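Local coordinates for protein aspartate Carbamoyltransferase Regulatory Chain (PDB 2BE7) that is the zinc-binding regulatory chain of aspartate carbamoyltransferase, whose allosteric domain probably binds nucleotide effectors that tune the catalytic chains, at residues K30-T35 and N71-L76. Sequence-based numbering, arbitrary orientation.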
ATOM      1  N   LYS D  30      11.392 -26.083  36.829  1.00 53.41           N
ATOM      2  CA  LYS D  30      11.133 -24.859  36.056  1.00 53.39           C
ATOM      3  C   LYS D  30       9.641 -24.562  35.868  1.00 53.19           C
ATOM      4  O   LYS D  30       9.183 -23.452  36.142  1.00 53.22           O
ATOM      5  CB  LYS D  30      11.810 -24.937  34.681  1.00 53.31           C
ATOM      6  N   LEU D  31       8.895 -25.564  35.412  1.00 52.90           N
ATOM      7  CA  LEU D  31       7.483 -25.381  35.040  1.00 52.64           C
ATOM      8  C   LEU D  31       6.523 -25.238  36.233  1.00 52.35           C
ATOM      9  O   LEU D  31       5.485 -24.599  36.109  1.00 52.24           O
ATOM     10  CB  LEU D  31       7.015 -26.511  34.095  1.00 52.74           C
ATOM     11  CG  LEU D  31       6.999 -26.278  32.565  1.00 52.39           C
ATOM     12  CD1 LEU D  31       8.096 -25.353  32.054  1.00 52.06           C
ATOM     13  CD2 LEU D  31       7.074 -27.616  31.837  1.00 52.45           C
ATOM     14  N   PHE D  32       6.865 -25.815  37.381  1.00 52.12           N
ATOM     15  CA  PHE D  32       5.989 -25.749  38.565  1.00 51.89           C
ATOM     16  C   PHE D  32       6.573 -24.865  39.686  1.00 51.69           C
ATOM     17  O   PHE D  32       6.046 -24.817  40.806  1.00 51.34           O
ATOM     18  CB  PHE D  32       5.671 -27.165  39.070  1.00 51.96           C
ATOM     19  CG  PHE D  32       4.787 -27.968  38.134  1.00 51.90           C
ATOM     20  CD1 PHE D  32       5.287 -28.476  36.932  1.00 52.16           C
ATOM     21  CD2 PHE D  32       3.458 -28.229  38.460  1.00 51.74           C
ATOM     22  CE1 PHE D  32       4.473 -29.218  36.077  1.00 52.11           C
ATOM     23  CE2 PHE D  32       2.639 -28.968  37.610  1.00 51.66           C
ATOM     24  CZ  PHE D  32       3.146 -29.462  36.418  1.00 51.81           C
ATOM     25  N   SER D  33       7.654 -24.159  39.365  1.00 51.51           N
ATOM     26  CA  SER D  33       8.244 -23.168  40.261  1.00 51.37           C
ATOM     27  C   SER D  33       8.428 -23.688  41.692  1.00 51.29           C
ATOM     28  O   SER D  33       8.138 -22.976  42.651  1.00 51.31           O
ATOM     29  CB  SER D  33       7.381 -21.903  40.270  1.00 51.26           C
ATOM     30  N   LEU D  34       8.931 -24.919  41.824  1.00 51.27           N
ATOM     31  CA  LEU D  34       9.064 -25.592  43.137  1.00 51.19           C
ATOM     32  C   LEU D  34      10.139 -24.997  44.052  1.00 51.20           C
ATOM     33  O   LEU D  34      10.095 -25.184  45.268  1.00 51.15           O
ATOM     34  CB  LEU D  34       9.322 -27.099  42.960  1.00 51.10           C
ATOM     35  CG  LEU D  34       8.224 -27.918  42.266  1.00 51.06           C
ATOM     36  CD1 LEU D  34       8.633 -29.380  42.120  1.00 50.61           C
ATOM     37  CD2 LEU D  34       6.882 -27.805  43.001  1.00 50.94           C
ATOM     38  N   THR D  35      11.098 -24.285  43.471  1.00 51.29           N
ATOM     39  CA  THR D  35      12.171 -23.666  44.248  1.00 51.31           C
ATOM     40  C   THR D  35      11.833 -22.229  44.677  1.00 51.55           C
ATOM     41  O   THR D  35      12.618 -21.596  45.386  1.00 51.43           O
ATOM     42  CB  THR D  35      13.505 -23.685  43.472  1.00 51.26           C
ATOM     43  OG1 THR D  35      13.475 -22.714  42.422  1.00 51.01           O
ATOM     44  CG2 THR D  35      13.771 -25.068  42.879  1.00 50.90           C
ATOM     45  N   ASN D  71      -1.156 -34.711  40.396  1.00 55.22           N
ATOM     46  CA  ASN D  71      -1.641 -35.217  39.114  1.00 55.23           C
ATOM     47  C   ASN D  71      -1.308 -34.332  37.905  1.00 55.26           C
ATOM     48  O   ASN D  71      -1.287 -34.827  36.777  1.00 55.41           O
ATOM     49  CB  ASN D  71      -3.154 -35.483  39.175  1.00 55.28           C
ATOM     50  CG  ASN D  71      -3.480 -36.891  39.650  1.00 55.12           C
ATOM     51  OD1 ASN D  71      -2.835 -37.419  40.563  1.00 54.42           O
ATOM     52  ND2 ASN D  71      -4.481 -37.511  39.021  1.00 54.41           N
ATOM     53  N   GLN D  72      -1.051 -33.041  38.127  1.00 55.18           N
ATOM     54  CA  GLN D  72      -0.585 -32.157  37.047  1.00 55.14           C
ATOM     55  C   GLN D  72       0.765 -32.609  36.482  1.00 55.09           C
ATOM     56  O   GLN D  72       1.036 -32.456  35.290  1.00 55.02           O
ATOM     57  CB  GLN D  72      -0.489 -30.713  37.529  1.00 55.11           C
ATOM     58  CG  GLN D  72      -1.834 -30.042  37.751  1.00 55.35           C
ATOM     59  CD  GLN D  72      -2.554 -29.715  36.450  1.00 55.24           C
ATOM     60  OE1 GLN D  72      -2.685 -28.549  36.075  1.00 55.17           O
ATOM     61  NE2 GLN D  72      -3.021 -30.744  35.757  1.00 55.19           N
ATOM     62  N   LEU D  73       1.583 -33.196  37.353  1.00 55.00           N
ATOM     63  CA  LEU D  73       2.911 -33.692  36.999  1.00 54.82           C
ATOM     64  C   LEU D  73       2.875 -34.896  36.061  1.00 54.74           C
ATOM     65  O   LEU D  73       3.862 -35.196  35.395  1.00 54.72           O
ATOM     66  CB  LEU D  73       3.674 -34.092  38.266  1.00 54.84           C
ATOM     67  CG  LEU D  73       3.770 -33.088  39.421  1.00 54.84           C
ATOM     68  CD1 LEU D  73       4.570 -33.684  40.584  1.00 54.44           C
ATOM     69  CD2 LEU D  73       4.391 -31.777  38.960  1.00 54.84           C
ATOM     70  N   ALA D  74       1.735 -35.578  36.014  1.00 54.69           N
ATOM     71  CA  ALA D  74       1.571 -36.826  35.255  1.00 54.76           C
ATOM     72  C   ALA D  74       1.944 -36.753  33.770  1.00 54.86           C
ATOM     73  O   ALA D  74       2.106 -37.784  33.120  1.00 54.88           O
ATOM     74  CB  ALA D  74       0.130 -37.330  35.397  1.00 54.77           C
ATOM     75  N   LEU D  75       2.056 -35.549  33.228  1.00 55.02           N
ATOM     76  CA  LEU D  75       2.384 -35.376  31.814  1.00 55.21           C
ATOM     77  C   LEU D  75       3.892 -35.245  31.557  1.00 55.27           C
ATOM     78  O   LEU D  75       4.379 -35.621  30.495  1.00 54.89           O
ATOM     79  CB  LEU D  75       1.605 -34.184  31.248  1.00 55.31           C
ATOM     80  CG  LEU D  75       0.153 -34.552  30.905  1.00 55.42           C
ATOM     81  CD1 LEU D  75      -0.795 -33.392  31.145  1.00 55.54           C
ATOM     82  CD2 LEU D  75       0.048 -35.063  29.459  1.00 55.47           C
ATOM     83  N   LEU D  76       4.623 -34.718  32.531  1.00 55.74           N
ATOM     84  CA  LEU D  76       6.086 -34.647  32.452  1.00 56.17           C
ATOM     85  C   LEU D  76       6.765 -35.936  32.934  1.00 56.50           C
ATOM     86  O   LEU D  76       7.919 -36.203  32.580  1.00 56.51           O
ATOM     87  CB  LEU D  76       6.605 -33.464  33.268  1.00 56.12           C
ATOM     88  CG  LEU D  76       6.268 -32.079  32.723  1.00 55.90           C
ATOM     89  CD1 LEU D  76       6.651 -31.036  33.761  1.00 56.04           C
ATOM     90  CD2 LEU D  76       6.962 -31.811  31.383  1.00 55.49           C
TER
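Phe32 reaches out from the end of helix 25-32 and meets Leu73 through a CH-pi contact: methyl CD2 of Leu73 sits over one face of the Phe32 ring, 3.5 Å from its centroid and only 9° off the normal. The CB bond of Phe32 already points toward 71-76, and with CG anti to the carbonyl carbon (chi1 -69°) the ring continues that way. Its rim is gripped as well, by plain van der Waals packing. Gln72 CB lies in the ring plane, 3.6 Å from Phe32 CE2, while Leu76 CD1 approaches Phe32 CE1 at 3.7 Å. That same methyl, Leu76 CD1, also touches Leu31 CD2 at 3.9 Å. With an alanine at Phe32, the Leu73 methyl would probably lose the ring face it rests on, and a gap would open between the helix end and Gln72 and Leu76. The Gln72 amide, its plane 87° from the ring, leads away and hydrogen-bonds Glu101 O through NE2 and Glu103 N through OE1. Just past Phe32, Ser33 closes the helix in a Schellman motif. The contact thus joins the C-terminal end of helix 25-32 to the loop between helix 67-70 and strand 82-86 in the allosteric domain, with Val105 against Leu31 and Phe32, and Ile17 of strand 14-20 against Leu73.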